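Local coordinates for LysR family transcriptional regulator (Vibrio vulnificus, PDB 5B7H), which probably acts as a DNA-binding, peroxide-responsive transcription factor of the LysR family (OxyR2), represented here by its regulatory domain, at residues Val130-Leu135 and Gln188-Asp193; Ala27-Cys32 and Ile170-Leu175. The protein carries 1 engineered substitution. One frame throughout, in Å; residues are numbered along the deposited sequence. Where two conformers were deposited one is given.

The regulatory domain is one LysR substrate-binding domain of the periplasmic-binding-protein clan, and both contacts lie within it, their centres about 20 Å apart and their nearest atoms about 6 Å apart without touching. Along the chain the segments alternate: 27-32, 130-135, 170-175, 188-193. Contact 1 sets the end of helix 124-132 against strand 180-198 of the mixed sheet. Contact 2 joins the start of helix 27-41 to the end of helix 167-171, which comes just before strand 180-198. The second subunit reaches contact 2 but not contact 1, so contact 1 is made within one subunit alone, whereas segment 27-32 of contact 2 also belongs to the dimer interface.

Contact 1 (Val130-Leu135 and Gln188-Asp193); sequences VSACKL and QQAYRD
The methyl group of Ala190 lies over one face of the peptide joining Ala132 to Cys133, at its carbonyl end: Ala190 CB stands almost straight above Ala132 O, 3.4 Å away. The same methyl has Ala132 CB as a neighbour at 3.9 Å, and Cys133 SG as another. Next along the strand, the backbone O of Tyr191 lies 3.7 Å from Ala132 CB. Alanine suits both positions, since a single methyl lets the two backbones come within 5.3 Å, CA to CA, at Ala132 and Ala190.

Cys133 completes the touch with its sulfur. SG stands beside its own backbone N (chi1 -56°), which carries it to 3.7 Å from Ala190 CB, an apolar approach in a buried place. The engineered change replaces a cysteine with serine nine positions earlier; that spacing is consistent with Cys133 being the second cysteine of an OxyR redox pair.

Polar linkage is left to water 1, which donates to Ala132 O at 2.8 Å and to Gln188 O at 3.1 Å. Lys134, with positive phi (66°), turns the chain off the helix in a Schellman motif, its bond from Leu135 N to Val130 O being 3.0 Å.

Around them, Cys133 packs on Phe90 and Phe164, of strands 81-95 and 163-166. Ala190 and Arg192 pair by backbone bonds with strand 81-95, the neighbour of strand 180-198 in the sheet. The end of helix 124-132 rests on the residues that lead into the 191-193 part of strand 180-198.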
loop_
_atom_site.group_PDB
_atom_site.type_symbol
_atom_site.label_atom_id
_atom_site.label_comp_id
_atom_site.label_asym_id
_atom_site.label_seq_id
_atom_site.Cartn_x
_atom_site.Cartn_y
_atom_site.Cartn_z
ATOM N N VAL A 130 -10.038 -16.554 5.730
ATOM C CA VAL A 130 -11.171 -17.455 5.487
ATOM C C VAL A 130 -11.043 -18.722 6.337
ATOM O O VAL A 130 -12.027 -19.212 6.905
ATOM C CB VAL A 130 -11.279 -17.742 3.977
ATOM C CG1 VAL A 130 -12.195 -18.882 3.662
ATOM C CG2 VAL A 130 -11.774 -16.473 3.265
ATOM N N SER A 131 -9.828 -19.265 6.449
ATOM C CA SER A 131 -9.685 -20.486 7.235
ATOM C C SER A 131 -9.718 -20.208 8.734
ATOM O O SER A 131 -10.351 -20.953 9.484
ATOM C CB SER A 131 -8.399 -21.215 6.864
ATOM O OG SER A 131 -7.295 -20.352 6.968
ATOM N N ALA A 132 -9.003 -19.181 9.199
ATOM C CA ALA A 132 -8.932 -18.919 10.633
ATOM C C ALA A 132 -10.277 -18.464 11.176
ATOM O O ALA A 132 -10.626 -18.780 12.322
ATOM C CB ALA A 132 -7.897 -17.808 10.866
ATOM N N CYS A 133 -11.022 -17.689 10.376
ATOM C CA CYS A 133 -12.316 -17.165 10.800
ATOM C C CYS A 133 -13.472 -18.045 10.360
ATOM O O CYS A 133 -14.630 -17.691 10.602
ATOM C CB CYS A 133 -12.525 -15.720 10.306
ATOM S SG CYS A 133 -11.211 -14.627 10.843
ATOM N N LYS A 134 -13.187 -19.184 9.742
ATOM C CA LYS A 134 -14.181 -20.239 9.552
ATOM C C LYS A 134 -15.307 -19.824 8.614
ATOM O O LYS A 134 -16.475 -20.178 8.842
ATOM C CB LYS A 134 -14.752 -20.719 10.899
ATOM C CG LYS A 134 -13.707 -21.274 11.870
ATOM C CD LYS A 134 -12.944 -22.367 11.178
ATOM C CE LYS A 134 -12.982 -23.703 11.934
ATOM N NZ LYS A 134 -12.928 -24.875 10.972
ATOM N N LEU A 135 -14.984 -19.090 7.555
ATOM C CA LEU A 135 -15.984 -18.728 6.552
ATOM C C LEU A 135 -16.065 -19.888 5.568
ATOM O O LEU A 135 -15.201 -20.046 4.700
ATOM C CB LEU A 135 -15.606 -17.408 5.859
ATOM C CG LEU A 135 -16.508 -16.977 4.682
ATOM C CD1 LEU A 135 -17.968 -16.968 5.186
ATOM C CD2 LEU A 135 -16.077 -15.635 4.153
ATOM N N GLN A 188 -14.034 -18.654 17.583
ATOM C CA GLN A 188 -12.838 -18.526 18.390
ATOM C C GLN A 188 -12.065 -17.282 17.979
ATOM O O GLN A 188 -12.307 -16.682 16.929
ATOM C CB GLN A 188 -11.954 -19.760 18.204
ATOM C CG GLN A 188 -12.336 -20.969 19.061
ATOM C CD GLN A 188 -13.835 -21.077 19.316
ATOM O OE1 GLN A 188 -14.608 -21.474 18.435
ATOM N NE2 GLN A 188 -14.254 -20.715 20.528
ATOM N N GLN A 189 -11.133 -16.883 18.843
ATOM C CA GLN A 189 -10.180 -15.853 18.469
ATOM C C GLN A 189 -9.325 -16.385 17.328
ATOM O O GLN A 189 -8.777 -17.491 17.403
ATOM C CB GLN A 189 -9.318 -15.470 19.668
ATOM C CG GLN A 189 -9.971 -14.399 20.541
ATOM C CD GLN A 189 -9.070 -13.919 21.664
ATOM O OE1 GLN A 189 -8.408 -14.718 22.333
ATOM N NE2 GLN A 189 -9.050 -12.607 21.885
ATOM N N ALA A 190 -9.267 -15.625 16.248
ATOM C CA ALA A 190 -8.615 -16.033 15.023
ATOM C C ALA A 190 -7.482 -15.066 14.709
ATOM O O ALA A 190 -7.531 -13.886 15.065
ATOM C CB ALA A 190 -9.574 -15.947 13.886
ATOM N N TYR A 191 -6.467 -15.580 14.028
ATOM C CA TYR A 191 -5.231 -14.822 13.859
ATOM C C TYR A 191 -4.443 -15.470 12.736
ATOM O O TYR A 191 -4.757 -16.582 12.295
ATOM C CB TYR A 191 -4.437 -14.839 15.177
ATOM C CG TYR A 191 -3.938 -16.234 15.587
ATOM C CD1 TYR A 191 -4.679 -17.009 16.469
ATOM C CD2 TYR A 191 -2.755 -16.778 15.076
ATOM C CE1 TYR A 191 -4.246 -18.284 16.826
ATOM C CE2 TYR A 191 -2.305 -18.074 15.439
ATOM C CZ TYR A 191 -3.066 -18.801 16.315
ATOM O OH TYR A 191 -2.633 -20.065 16.680
ATOM N N ARG A 192 -3.359 -14.792 12.327
ATOM C CA ARG A 192 -2.364 -15.366 11.415
ATOM C C ARG A 192 -1.010 -15.360 12.123
ATOM O O ARG A 192 -0.684 -14.438 12.878
ATOM C CB ARG A 192 -2.266 -14.640 10.038
ATOM C CG ARG A 192 -1.947 -13.150 10.192
ATOM C CD ARG A 192 -1.869 -12.511 8.822
ATOM N NE ARG A 192 -1.574 -11.103 9.008
ATOM C CZ ARG A 192 -1.249 -10.265 8.022
ATOM N NH1 ARG A 192 -1.172 -10.688 6.764
ATOM N NH2 ARG A 192 -0.979 -8.993 8.296
ATOM N N ASP A 193 -0.220 -16.404 11.909
ATOM C CA ASP A 193 1.171 -16.409 12.353
ATOM C C ASP A 193 2.010 -15.522 11.440
ATOM O O ASP A 193 1.771 -15.419 10.233
ATOM C CB ASP A 193 1.750 -17.820 12.272
ATOM C CG ASP A 193 1.367 -18.706 13.422
ATOM O OD1 ASP A 193 1.078 -18.238 14.560
ATOM O OD2 ASP A 193 1.382 -19.958 13.204
HETATM O O HOH W 1 -12.406 -18.522 14.455
#

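Contact 2 (Ala27-Cys32 and Ile170-Leu175); sequences APFLLC and IDHGLL
His172 lays one face of its imidazole under the carbonyl of Phe29, so that Phe29 O stands 3.2 Å above the ring plane, displaced toward the rim. The oxygen is 3.3 Å from His172 NE2, yet this is not a hydrogen bond: it approaches over the face, at a poor angle for the N-H. NE2 is bonded instead to Asp33 OD1, a partner one turn along helix 27-41, which fixes the rotation of the ring and might favour its protonated form. Phe29 O in turn accepts from Cys32 N within the helix.

The two rings do not stack. Their planes are turned by about 44°, and each touches the stem of the other: Phe29 CB lies 3.8 Å from His172 CD2, while Phe29 CD1 lies 3.8 Å from His172 CB. With CG beside the backbone N (chi1 -44°), the phenyl swings past the imidazole instead of over it. Pro28 CB occupies one face of the phenyl, 3.9 Å above its centre. Phenylalanine fits this buried site, where Met168, Ala169 and Leu149 also touch it; histidine fits the partly open one, offering a flat surface and a polar end. Cys32 CB approaches His172 CE1 more loosely, at 4.3 Å.

Just after His172, Gly173 turns the chain off helix 167-171 as the C-prime residue of a Schellman motif; its positive phi suits glycine, because a CB would jam against the preceding carbonyl O. From the second subunit, Gln154 bonds to Ala27 O and packs on Cys32. A bridge between helices of the two lobes, next to a dimer interface, fits the bilobed LysR regulatory fold.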
loop_
_atom_site.group_PDB
_atom_site.type_symbol
_atom_site.label_atom_id
_atom_site.label_comp_id
_atom_site.label_asym_id
_atom_site.label_seq_id
_atom_site.Cartn_x
_atom_site.Cartn_y
_atom_site.Cartn_z
ATOM N N ALA A 27 3.951 -5.316 5.173
ATOM C CA ALA A 27 5.021 -4.330 4.967
ATOM C C ALA A 27 4.675 -2.907 5.401
ATOM O O ALA A 27 5.512 -2.290 6.089
ATOM C CB ALA A 27 5.488 -4.353 3.507
ATOM N N PRO A 28 3.506 -2.348 5.062
ATOM C CA PRO A 28 3.237 -0.942 5.418
ATOM C C PRO A 28 3.128 -0.735 6.912
ATOM O O PRO A 28 3.142 0.416 7.337
ATOM C CB PRO A 28 1.886 -0.648 4.760
ATOM C CG PRO A 28 1.684 -1.728 3.752
ATOM C CD PRO A 28 2.386 -2.952 4.316
ATOM N N PHE A 29 2.910 -1.798 7.695
ATOM C CA PHE A 29 2.584 -1.652 9.111
ATOM C C PHE A 29 3.810 -2.029 9.937
ATOM O O PHE A 29 4.508 -1.149 10.459
ATOM C CB PHE A 29 1.353 -2.520 9.389
ATOM C CG PHE A 29 0.267 -2.384 8.303
ATOM C CD1 PHE A 29 -0.330 -1.138 8.040
ATOM C CD2 PHE A 29 -0.093 -3.474 7.537
ATOM C CE1 PHE A 29 -1.304 -1.000 7.051
ATOM C CE2 PHE A 29 -1.055 -3.354 6.547
ATOM C CZ PHE A 29 -1.661 -2.106 6.293
ATOM N N LEU A 30 4.169 -3.308 9.966
ATOM C CA LEU A 30 5.213 -3.783 10.860
ATOM C C LEU A 30 6.579 -3.196 10.544
ATOM O O LEU A 30 7.392 -2.989 11.461
ATOM C CB LEU A 30 5.266 -5.309 10.757
ATOM C CG LEU A 30 6.381 -6.057 11.461
ATOM C CD1 LEU A 30 6.232 -5.922 12.977
ATOM C CD2 LEU A 30 6.326 -7.563 11.054
ATOM N N LEU A 31 6.895 -2.956 9.256
ATOM C CA LEU A 31 8.257 -2.515 8.945
ATOM C C LEU A 31 8.552 -1.111 9.427
ATOM O O LEU A 31 9.720 -0.810 9.700
ATOM C CB LEU A 31 8.541 -2.633 7.441
ATOM C CG LEU A 31 8.496 -4.074 6.919
ATOM C CD1 LEU A 31 8.831 -4.014 5.398
ATOM C CD2 LEU A 31 9.480 -4.999 7.647
ATOM N N CYS A 32 7.534 -0.269 9.585
ATOM C CA CYS A 32 7.767 1.050 10.151
ATOM C C CYS A 32 8.344 0.892 11.549
ATOM O O CYS A 32 9.340 1.541 11.914
ATOM C CB CYS A 32 6.434 1.810 10.252
ATOM S SG CYS A 32 5.675 2.266 8.671
ATOM N N ILE A 170 -4.936 -2.077 11.764
ATOM C CA ILE A 170 -5.713 -1.211 12.641
ATOM C C ILE A 170 -4.794 -0.405 13.538
ATOM O O ILE A 170 -4.979 0.821 13.713
ATOM C CB ILE A 170 -6.687 -2.054 13.477
ATOM C CG1 ILE A 170 -7.638 -2.797 12.545
ATOM C CG2 ILE A 170 -7.458 -1.141 14.395
ATOM C CD1 ILE A 170 -8.536 -3.779 13.305
ATOM N N ASP A 171 -3.779 -1.076 14.103
ATOM C CA ASP A 171 -2.880 -0.392 15.043
ATOM C C ASP A 171 -2.043 0.694 14.370
ATOM O O ASP A 171 -1.559 1.601 15.064
ATOM C CB ASP A 171 -1.949 -1.428 15.648
ATOM C CG ASP A 171 -2.678 -2.382 16.608
ATOM O OD1 ASP A 171 -2.078 -3.411 17.013
ATOM O OD2 ASP A 171 -3.852 -2.130 16.973
ATOM N N HIS A 172 -1.939 0.662 13.046
ATOM C CA HIS A 172 -1.197 1.616 12.226
ATOM C C HIS A 172 -2.086 2.611 11.507
ATOM O O HIS A 172 -1.629 3.309 10.582
ATOM C CB HIS A 172 -0.260 0.854 11.283
ATOM C CG HIS A 172 1.031 0.488 11.943
ATOM N ND1 HIS A 172 2.106 1.354 11.991
ATOM C CD2 HIS A 172 1.398 -0.617 12.640
ATOM C CE1 HIS A 172 3.081 0.796 12.693
ATOM N NE2 HIS A 172 2.686 -0.402 13.086
ATOM N N GLY A 173 -3.332 2.709 11.921
ATOM C CA GLY A 173 -4.202 3.780 11.474
ATOM C C GLY A 173 -4.929 3.574 10.155
ATOM O O GLY A 173 -5.423 4.555 9.589
ATOM N N LEU A 174 -4.968 2.351 9.621
ATOM C CA LEU A 174 -5.558 2.150 8.298
ATOM C C LEU A 174 -7.009 2.634 8.282
ATOM O O LEU A 174 -7.496 3.101 7.216
ATOM C CB LEU A 174 -5.480 0.657 7.924
ATOM C CG LEU A 174 -5.995 0.351 6.499
ATOM C CD1 LEU A 174 -5.063 0.944 5.444
ATOM C CD2 LEU A 174 -6.072 -1.173 6.373
ATOM N N LEU A 175 -7.714 2.518 9.425
ATOM C CA LEU A 175 -9.128 2.882 9.423
ATOM C C LEU A 175 -9.372 4.350 9.730
ATOM O O LEU A 175 -10.531 4.793 9.674
ATOM C CB LEU A 175 -9.913 2.037 10.431
ATOM C CG LEU A 175 -9.558 0.546 10.415
ATOM C CD1 LEU A 175 -10.458 -0.162 11.407
ATOM C CD2 LEU A 175 -9.677 -0.087 9.063
#